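Local atomic coordinates of ebony (Drosophila melanogaster, PDB entry 6DYM), a protein that probably joins beta-alanine to amines such as dopamine as a nonribosomal peptide synthetase, with this C-terminal condensation domain forming the amide bond. Residues A[49-54]-A[77-82]; A[93-98]-A[194-199]; A[134-139]-A[165-170]. All coordinates share one frame; numbering follows the deposited sequence. Where two conformers were deposited one is given.

Contact 1: residues A[49-54]-A[77-82]; sequences NDIWNV and LNFDAR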
loop_
_atom_site.group_PDB
_atom_site.type_symbol
_atom_site.label_atom_id
_atom_site.label_comp_id
_atom_site.label_asym_id
_atom_site.label_seq_id
_atom_site.Cartn_x
_atom_site.Cartn_y
_atom_site.Cartn_z
ATOM N N ASN A 49 3.236 -0.598 14.303
ATOM C CA ASN A 49 3.672 -0.014 15.567
ATOM C C ASN A 49 5.142 0.382 15.510
ATOM O O ASN A 49 5.540 1.408 16.074
ATOM C CB ASN A 49 3.419 -0.995 16.712
ATOM C CG ASN A 49 1.959 -1.039 17.135
ATOM O OD1 ASN A 49 1.296 -0.005 17.237
ATOM N ND2 ASN A 49 1.454 -2.240 17.393
ATOM N N ASP A 50 5.961 -0.409 14.812
ATOM C CA ASP A 50 7.385 -0.106 14.721
ATOM C C ASP A 50 7.652 1.181 13.948
ATOM O O ASP A 50 8.642 1.869 14.221
ATOM C CB ASP A 50 8.128 -1.271 14.069
ATOM C CG ASP A 50 8.507 -2.348 15.064
ATOM O OD1 ASP A 50 8.212 -2.173 16.266
ATOM O OD2 ASP A 50 9.099 -3.365 14.643
ATOM N N ILE A 51 6.799 1.520 12.981
ATOM C CA ILE A 51 7.015 2.688 12.132
ATOM C C ILE A 51 6.093 3.843 12.477
ATOM O O ILE A 51 6.179 4.897 11.831
ATOM C CB ILE A 51 6.873 2.327 10.639
ATOM C CG1 ILE A 51 5.425 1.947 10.315
ATOM C CG2 ILE A 51 7.807 1.197 10.274
ATOM C CD1 ILE A 51 5.137 1.812 8.826
ATOM N N TRP A 52 5.231 3.696 13.487
ATOM C CA TRP A 52 4.110 4.619 13.640
ATOM C C TRP A 52 4.575 6.062 13.819
ATOM O O TRP A 52 4.043 6.978 13.180
ATOM C CB TRP A 52 3.223 4.206 14.812
ATOM C CG TRP A 52 2.092 5.160 14.958
ATOM C CD1 TRP A 52 1.922 6.093 15.938
ATOM C CD2 TRP A 52 0.992 5.319 14.057
ATOM N NE1 TRP A 52 0.771 6.811 15.712
ATOM C CE2 TRP A 52 0.184 6.354 14.562
ATOM C CE3 TRP A 52 0.609 4.676 12.876
ATOM C CZ2 TRP A 52 -0.987 6.761 13.928
ATOM C CZ3 TRP A 52 -0.553 5.083 12.245
ATOM C CH2 TRP A 52 -1.339 6.111 12.774
ATOM N N ASN A 53 5.557 6.291 14.694
ATOM C CA ASN A 53 5.970 7.663 14.978
ATOM C C ASN A 53 6.569 8.322 13.740
ATOM O O ASN A 53 6.209 9.451 13.390
ATOM C CB ASN A 53 6.957 7.686 16.148
ATOM C CG ASN A 53 6.298 7.327 17.472
ATOM O OD1 ASN A 53 6.596 6.291 18.065
ATOM N ND2 ASN A 53 5.404 8.187 17.943
ATOM N N VAL A 54 7.474 7.620 13.054
ATOM C CA VAL A 54 8.052 8.141 11.817
ATOM C C VAL A 54 6.969 8.371 10.768
ATOM O O VAL A 54 6.992 9.367 10.035
ATOM C CB VAL A 54 9.141 7.183 11.299
ATOM C CG1 VAL A 54 9.731 7.698 9.993
ATOM C CG2 VAL A 54 10.212 6.993 12.355
ATOM N N LEU A 77 -1.252 5.269 3.629
ATOM C CA LEU A 77 0.058 5.419 4.255
ATOM C C LEU A 77 1.113 5.571 3.166
ATOM O O LEU A 77 1.223 4.715 2.282
ATOM C CB LEU A 77 0.368 4.218 5.151
ATOM C CG LEU A 77 -0.750 3.830 6.123
ATOM C CD1 LEU A 77 -0.292 2.728 7.064
ATOM C CD2 LEU A 77 -1.223 5.049 6.908
ATOM N N ASN A 78 1.875 6.662 3.225
ATOM C CA ASN A 78 2.829 7.014 2.188
ATOM C C ASN A 78 4.166 7.380 2.805
ATOM O O ASN A 78 4.230 7.915 3.916
ATOM C CB ASN A 78 2.330 8.188 1.350
ATOM C CG ASN A 78 0.947 7.957 0.815
ATOM O OD1 ASN A 78 0.709 6.972 0.126
ATOM N ND2 ASN A 78 0.015 8.851 1.142
ATOM N N PHE A 79 5.230 7.099 2.053
ATOM C CA PHE A 79 6.585 7.510 2.381
ATOM C C PHE A 79 7.257 8.052 1.128
ATOM O O PHE A 79 6.883 7.716 0.001
ATOM C CB PHE A 79 7.438 6.352 2.909
ATOM C CG PHE A 79 7.262 6.065 4.368
ATOM C CD1 PHE A 79 7.601 7.011 5.320
ATOM C CD2 PHE A 79 6.801 4.830 4.788
ATOM C CE1 PHE A 79 7.457 6.738 6.660
ATOM C CE2 PHE A 79 6.654 4.551 6.129
ATOM C CZ PHE A 79 6.985 5.504 7.065
ATOM N N ASP A 80 8.252 8.901 1.337
ATOM C CA ASP A 80 9.246 9.142 0.303
ATOM C C ASP A 80 9.961 7.828 0.016
ATOM O O ASP A 80 10.564 7.237 0.915
ATOM C CB ASP A 80 10.229 10.216 0.770
ATOM C CG ASP A 80 11.228 10.624 -0.309
ATOM O OD1 ASP A 80 11.542 9.812 -1.205
ATOM O OD2 ASP A 80 11.711 11.772 -0.254
ATOM N N ALA A 81 9.877 7.362 -1.234
ATOM C CA ALA A 81 10.449 6.062 -1.572
ATOM C C ALA A 81 11.935 5.986 -1.235
ATOM O O ALA A 81 12.453 4.899 -0.963
ATOM C CB ALA A 81 10.228 5.759 -3.052
ATOM N N ARG A 82 12.632 7.121 -1.242
ATOM C CA ARG A 82 14.059 7.167 -0.949
ATOM C C ARG A 82 14.353 7.611 0.485
ATOM O O ARG A 82 15.479 8.028 0.780
ATOM C CB ARG A 82 14.760 8.083 -1.952
ATOM C CG ARG A 82 14.505 7.705 -3.413
ATOM C CD ARG A 82 15.534 8.341 -4.334
ATOM N NE ARG A 82 15.267 8.100 -5.753
ATOM C CZ ARG A 82 15.489 6.942 -6.368
ATOM N NH1 ARG A 82 15.237 6.812 -7.665
ATOM N NH2 ARG A 82 15.963 5.909 -5.686
#
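Phe79 meets Ile51 and Val54 with the far end of its ring, a worked example of how one aromatic residue on a strand engages a helix lying over the sheet. From CB the chain turns CG anti to the carbonyl carbon (chi1 -83°), which sends the ring from strand 71-80 up to helix 41-58. The two sides of the ring then meet different partners. CE2 is met by Ile51 CD1 at 4.1 Å, the methyl lying near the ring plane and therefore at the edge. On the other branch CE1 lies 4.1 Å from Val54 CG1; Val54 and the phenyl stand roughly perpendicular, and the methyl approaches neither over the face nor at the edge. CZ, 4.5 Å from Ile51 CD1, lies between the two touching ring carbons. Ile51 reaches the ring with an extended outer arm, CD1 anti to CA (chi2 170°).

Phe123 of the neighbouring strand 119-127 meets the same ring with planes about 20° apart, and Leu55 and Arg58 of the helix touch it too. Just beyond, Asp80 OD1 accepts from Arg82 N in an Asx turn as the strand ends. The helix-to-sheet join is made by carbon atoms at van der Waals distance, which implies dispersion and burial from water as its source of stability, with little directional preference.

Contact 2: residues A[93-98]-A[194-199]; sequences LLIVFE and SRPFGD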
loop_
_atom_site.group_PDB
_atom_site.type_symbol
_atom_site.label_atom_id
_atom_site.label_comp_id
_atom_site.label_asym_id
_atom_site.label_seq_id
_atom_site.Cartn_x
_atom_site.Cartn_y
_atom_site.Cartn_z
ATOM N N LEU A 93 5.925 -12.402 6.455
ATOM C CA LEU A 93 5.708 -11.159 5.722
ATOM C C LEU A 93 6.990 -10.628 5.095
ATOM O O LEU A 93 6.921 -9.854 4.134
ATOM C CB LEU A 93 5.111 -10.094 6.646
ATOM C CG LEU A 93 3.596 -10.142 6.829
ATOM C CD1 LEU A 93 3.098 -8.884 7.526
ATOM C CD2 LEU A 93 2.928 -10.311 5.485
ATOM N N LEU A 94 8.155 -11.020 5.621
ATOM C CA LEU A 94 9.415 -10.611 5.014
ATOM C C LEU A 94 9.521 -11.100 3.576
ATOM O O LEU A 94 10.096 -10.413 2.727
ATOM C CB LEU A 94 10.589 -11.131 5.843
ATOM C CG LEU A 94 11.990 -10.854 5.294
ATOM C CD1 LEU A 94 12.272 -9.361 5.293
ATOM C CD2 LEU A 94 13.047 -11.607 6.096
ATOM N N ILE A 95 8.977 -12.282 3.286
ATOM C CA ILE A 95 8.956 -12.773 1.913
ATOM C C ILE A 95 8.161 -11.825 1.024
ATOM O O ILE A 95 8.554 -11.548 -0.117
ATOM C CB ILE A 95 8.391 -14.203 1.870
ATOM C CG1 ILE A 95 9.239 -15.133 2.743
ATOM C CG2 ILE A 95 8.321 -14.705 0.427
ATOM C CD1 ILE A 95 8.770 -16.570 2.743
ATOM N N VAL A 96 7.038 -11.308 1.532
ATOM C CA VAL A 96 6.235 -10.352 0.765
ATOM C C VAL A 96 7.042 -9.092 0.473
ATOM O O VAL A 96 7.087 -8.610 -0.665
ATOM C CB VAL A 96 4.927 -10.021 1.507
ATOM C CG1 VAL A 96 4.202 -8.889 0.805
ATOM C CG2 VAL A 96 4.035 -11.246 1.579
ATOM N N PHE A 97 7.694 -8.538 1.499
ATOM C CA PHE A 97 8.460 -7.313 1.290
ATOM C C PHE A 97 9.667 -7.544 0.390
ATOM O O PHE A 97 10.038 -6.653 -0.383
ATOM C CB PHE A 97 8.893 -6.728 2.631
ATOM C CG PHE A 97 7.788 -6.021 3.357
ATOM C CD1 PHE A 97 7.577 -4.665 3.173
ATOM C CD2 PHE A 97 6.946 -6.716 4.207
ATOM C CE1 PHE A 97 6.551 -4.012 3.836
ATOM C CE2 PHE A 97 5.918 -6.068 4.875
ATOM C CZ PHE A 97 5.721 -4.715 4.687
ATOM N N GLU A 98 10.293 -8.721 0.464
ATOM C CA GLU A 98 11.402 -8.995 -0.443
ATOM C C GLU A 98 10.911 -9.122 -1.880
ATOM O O GLU A 98 11.585 -8.670 -2.813
ATOM C CB GLU A 98 12.145 -10.253 -0.002
ATOM C CG GLU A 98 12.911 -10.077 1.304
ATOM C CD GLU A 98 13.789 -11.270 1.645
ATOM O OE1 GLU A 98 13.666 -12.319 0.979
ATOM O OE2 GLU A 98 14.600 -11.159 2.589
ATOM N N SER A 194 12.625 -22.013 -3.423
ATOM C CA SER A 194 11.207 -22.306 -3.546
ATOM C C SER A 194 10.463 -21.122 -4.157
ATOM O O SER A 194 10.949 -19.987 -4.170
ATOM C CB SER A 194 10.608 -22.650 -2.181
ATOM O OG SER A 194 10.532 -21.497 -1.356
ATOM N N ARG A 195 9.264 -21.401 -4.667
ATOM C CA ARG A 195 8.395 -20.336 -5.144
ATOM C C ARG A 195 7.273 -20.132 -4.137
ATOM O O ARG A 195 6.284 -20.878 -4.157
ATOM C CB ARG A 195 7.840 -20.658 -6.535
ATOM C CG ARG A 195 8.942 -21.012 -7.530
ATOM C CD ARG A 195 8.412 -21.387 -8.914
ATOM N NE ARG A 195 7.740 -22.682 -8.922
ATOM C CZ ARG A 195 6.495 -22.879 -9.346
ATOM N NH1 ARG A 195 5.777 -21.863 -9.813
ATOM N NH2 ARG A 195 5.964 -24.097 -9.311
ATOM N N PRO A 196 7.382 -19.153 -3.235
ATOM C CA PRO A 196 6.403 -19.044 -2.137
ATOM C C PRO A 196 4.980 -18.789 -2.600
ATOM O O PRO A 196 4.037 -19.180 -1.898
ATOM C CB PRO A 196 6.943 -17.873 -1.299
ATOM C CG PRO A 196 7.858 -17.118 -2.217
ATOM C CD PRO A 196 8.445 -18.139 -3.147
ATOM N N PHE A 197 4.787 -18.143 -3.753
ATOM C CA PHE A 197 3.466 -17.977 -4.349
ATOM C C PHE A 197 3.244 -18.934 -5.517
ATOM O O PHE A 197 2.422 -18.657 -6.396
ATOM C CB PHE A 197 3.255 -16.528 -4.797
ATOM C CG PHE A 197 3.937 -15.511 -3.921
ATOM C CD1 PHE A 197 3.535 -15.327 -2.605
ATOM C CD2 PHE A 197 4.980 -14.737 -4.412
ATOM C CE1 PHE A 197 4.164 -14.395 -1.788
ATOM C CE2 PHE A 197 5.617 -13.800 -3.598
ATOM C CZ PHE A 197 5.209 -13.633 -2.284
ATOM N N GLY A 198 3.954 -20.070 -5.529
ATOM C CA GLY A 198 3.922 -20.956 -6.684
ATOM C C GLY A 198 2.565 -21.578 -6.950
ATOM O O GLY A 198 2.245 -21.910 -8.095
ATOM N N ASP A 199 1.746 -21.743 -5.910
ATOM C CA ASP A 199 0.406 -22.296 -6.080
ATOM C C ASP A 199 -0.602 -21.283 -6.614
ATOM O O ASP A 199 -1.749 -21.661 -6.883
ATOM C CB ASP A 199 -0.104 -22.861 -4.749
ATOM C CG ASP A 199 0.632 -24.125 -4.327
ATOM O OD1 ASP A 199 1.044 -24.908 -5.211
ATOM O OD2 ASP A 199 0.797 -24.335 -3.108
#
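Ile95 presents its branch methyl to two neighbouring rings that lie nearly parallel, those of Pro196 and Phe197, and so illustrates how a single aliphatic group can hold a loop to a helix. CG2 is the atom that does the touching: it comes to 3.6 Å from Pro196 CG and 3.9 Å from Pro196 CB, so it sits at the CB-CG edge of the pyrrolidine, and the two side chains meet at a slant. The same methyl lies 4.3 Å from Phe197 CZ, at the tip of the phenyl ring and at an angle that is neither face nor edge. With CG1 beside the backbone N (chi1 -59°), CG2 is left anti to that N and directed at the loop. Within the loop, Pro196 lies over one face of the Phe197 ring, with Pro196 CG 4.2 Å above the plane and over its centre.

Both rings belong to a type I beta turn running from Arg195 to Gly198, closed by Gly198 N to Arg195 O at 2.8 Å, with Pro196 and Phe197 at its two central positions. The domain has the GNAT acetyltransferase topology, and this turn lies in the long connection between its last two strands, 178-184 and 205-212. Its partner, helix 93-111, follows strand 71-80, and its opening turns pack against helix 41-58 through Leu93, which touches Tyr44 and Ile47. Further along the same helix, the ring of Phe99 meets that of Phe197 with planes about 60° apart. On the loop side Arg195 NH1 bonds to Asn186 O, and Ser194 OG bonds to Asp192 OD2.

Contact 3: residues A[134-139]-A[165-170]; sequences RENIAC and SPLTQQ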
loop_
_atom_site.group_PDB
_atom_site.type_symbol
_atom_site.label_atom_id
_atom_site.label_comp_id
_atom_site.label_asym_id
_atom_site.label_seq_id
_atom_site.Cartn_x
_atom_site.Cartn_y
_atom_site.Cartn_z
ATOM N N ARG A 134 -20.481 -0.030 -2.625
ATOM C CA ARG A 134 -20.540 1.374 -3.023
ATOM C C ARG A 134 -19.607 2.229 -2.169
ATOM O O ARG A 134 -18.877 3.080 -2.694
ATOM C CB ARG A 134 -21.980 1.888 -2.929
ATOM C CG ARG A 134 -22.125 3.384 -3.199
ATOM C CD ARG A 134 -23.505 3.916 -2.820
ATOM N NE ARG A 134 -24.005 3.349 -1.568
ATOM C CZ ARG A 134 -23.896 3.934 -0.379
ATOM N NH1 ARG A 134 -23.294 5.113 -0.265
ATOM N NH2 ARG A 134 -24.388 3.339 0.697
ATOM N N GLU A 135 -19.611 2.011 -0.855
ATOM C CA GLU A 135 -18.771 2.811 0.032
ATOM C C GLU A 135 -17.293 2.496 -0.165
ATOM O O GLU A 135 -16.445 3.395 -0.086
ATOM C CB GLU A 135 -19.182 2.583 1.487
ATOM C CG GLU A 135 -20.545 3.159 1.846
ATOM C CD GLU A 135 -21.127 2.562 3.124
ATOM O OE1 GLU A 135 -20.704 1.457 3.535
ATOM O OE2 GLU A 135 -22.010 3.209 3.722
ATOM N N ASN A 136 -16.962 1.231 -0.419
ATOM C CA ASN A 136 -15.566 0.871 -0.642
ATOM C C ASN A 136 -15.032 1.529 -1.908
ATOM O O ASN A 136 -13.950 2.125 -1.907
ATOM C CB ASN A 136 -15.425 -0.649 -0.714
ATOM C CG ASN A 136 -13.979 -1.093 -0.767
ATOM O OD1 ASN A 136 -13.189 -0.794 0.131
ATOM N ND2 ASN A 136 -13.620 -1.810 -1.825
ATOM N N ILE A 137 -15.796 1.451 -2.998
ATOM C CA ILE A 137 -15.371 2.062 -4.253
ATOM C C ILE A 137 -15.286 3.578 -4.113
ATOM O O ILE A 137 -14.340 4.210 -4.601
ATOM C CB ILE A 137 -16.325 1.641 -5.385
ATOM C CG1 ILE A 137 -16.035 0.195 -5.794
ATOM C CG2 ILE A 137 -16.213 2.580 -6.577
ATOM C CD1 ILE A 137 -14.750 0.032 -6.584
ATOM N N ALA A 138 -16.264 4.189 -3.442
ATOM C CA ALA A 138 -16.207 5.633 -3.226
ATOM C C ALA A 138 -14.970 6.023 -2.422
ATOM O O ALA A 138 -14.283 6.994 -2.759
ATOM C CB ALA A 138 -17.476 6.115 -2.522
ATOM N N CYS A 139 -14.669 5.276 -1.357
ATOM C CA CYS A 139 -13.509 5.607 -0.536
ATOM C C CYS A 139 -12.211 5.436 -1.322
ATOM O O CYS A 139 -11.312 6.280 -1.233
ATOM C CB CYS A 139 -13.502 4.751 0.732
ATOM S SG CYS A 139 -12.333 5.303 2.004
ATOM N N SER A 165 -3.685 -6.563 -6.085
ATOM C CA SER A 165 -5.040 -7.074 -6.194
ATOM C C SER A 165 -5.669 -6.582 -7.492
ATOM O O SER A 165 -5.301 -5.516 -7.999
ATOM C CB SER A 165 -5.908 -6.645 -5.002
ATOM O OG SER A 165 -6.402 -5.327 -5.168
ATOM N N PRO A 166 -6.601 -7.345 -8.067
ATOM C CA PRO A 166 -7.194 -6.911 -9.344
ATOM C C PRO A 166 -7.857 -5.545 -9.260
ATOM O O PRO A 166 -7.767 -4.761 -10.212
ATOM C CB PRO A 166 -8.198 -8.031 -9.659
ATOM C CG PRO A 166 -7.686 -9.228 -8.903
ATOM C CD PRO A 166 -7.070 -8.679 -7.653
ATOM N N LEU A 167 -8.483 -5.217 -8.128
ATOM C CA LEU A 167 -9.185 -3.941 -8.017
ATOM C C LEU A 167 -8.206 -2.774 -7.957
ATOM O O LEU A 167 -8.419 -1.742 -8.602
ATOM C CB LEU A 167 -10.089 -3.944 -6.782
ATOM C CG LEU A 167 -10.783 -2.621 -6.437
ATOM C CD1 LEU A 167 -11.629 -2.117 -7.610
ATOM C CD2 LEU A 167 -11.642 -2.784 -5.192
ATOM N N THR A 168 -7.136 -2.902 -7.159
ATOM C CA THR A 168 -6.163 -1.815 -7.091
ATOM C C THR A 168 -5.405 -1.672 -8.403
ATOM O O THR A 168 -5.049 -0.555 -8.791
ATOM C CB THR A 168 -5.179 -2.023 -5.934
ATOM O OG1 THR A 168 -4.555 -3.309 -6.044
ATOM C CG2 THR A 168 -5.900 -1.917 -4.586
ATOM N N GLN A 169 -5.156 -2.786 -9.096
ATOM C CA GLN A 169 -4.502 -2.721 -10.401
ATOM C C GLN A 169 -5.377 -2.011 -11.425
ATOM O O GLN A 169 -4.889 -1.174 -12.193
ATOM C CB GLN A 169 -4.155 -4.128 -10.887
ATOM C CG GLN A 169 -3.080 -4.817 -10.042
ATOM C CD GLN A 169 -3.008 -6.309 -10.288
ATOM O OE1 GLN A 169 -3.829 -6.867 -11.021
ATOM N NE2 GLN A 169 -2.037 -6.973 -9.655
ATOM N N GLN A 170 -6.672 -2.332 -11.454
ATOM C CA GLN A 170 -7.563 -1.714 -12.430
ATOM C C GLN A 170 -7.802 -0.244 -12.106
ATOM O O GLN A 170 -7.863 0.596 -13.013
ATOM C CB GLN A 170 -8.881 -2.482 -12.477
ATOM C CG GLN A 170 -9.889 -1.949 -13.493
ATOM C CD GLN A 170 -10.959 -2.972 -13.822
ATOM O OE1 GLN A 170 -11.211 -3.888 -13.039
ATOM N NE2 GLN A 170 -11.589 -2.828 -14.985
#
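Leu167 reaches across to Ile137 and Asn136 with its two methyls, one to each partner. The helices involved, 133-153 and 166-174, each follow one of the adjacent parallel strands 119-127 and 158-163, the pair that in GNAT folds splays apart to form the cofactor cleft. Leu167 CD1 lies 3.9 Å from Ile137 CD1, the side chains meeting at a slant. Leu167 CD2 lies 4.0 Å from Asn136 ND2, a van der Waals touch of a methyl on the amide nitrogen in which the two side chains run alongside in opposite senses. With CG anti to the backbone N (chi1 174°), Leu167 extends its fork towards the other helix.

In the next shell, Asn136 is held by its other end: OD1 is hydrogen-bonded to Thr127 OG1 of the strand before the helix, which helps fix how the amide is turned. Asn132 OD1 accepts from Glu135 N in the first turn of that helix. On the other helix, Ser165 occupies the N-cap position of 166-174, whose first turn carries Leu167. Gln169 ties this helix to the sheet region, NE2 bonding to both Asn163 O and Arg205 O. At the helix start, Ser165 OG and Thr168 OG1 share a hydrogen bond of 2.9 Å.

How the contacts relate
The three contacts grade from core to surface. Contact 1 is buried and joins helix to sheet, whereas contact 2 is partly buried and joins a helix to a long loop, and contact 3 is a surface meeting of two helices. Contacts 1 and 2 are wholly apolar and include aromatic rings; contact 3 adds a methyl-on-amide touch to one aliphatic pair. Helix 41-58 links the first two, since it carries one side of contact 1 and also packs on helix 93-111 of contact 2. Contacts 1 and 3 lie on opposite sides of the chain's centre, and along the chain contact 3 is nested within the span that contact 2 closes.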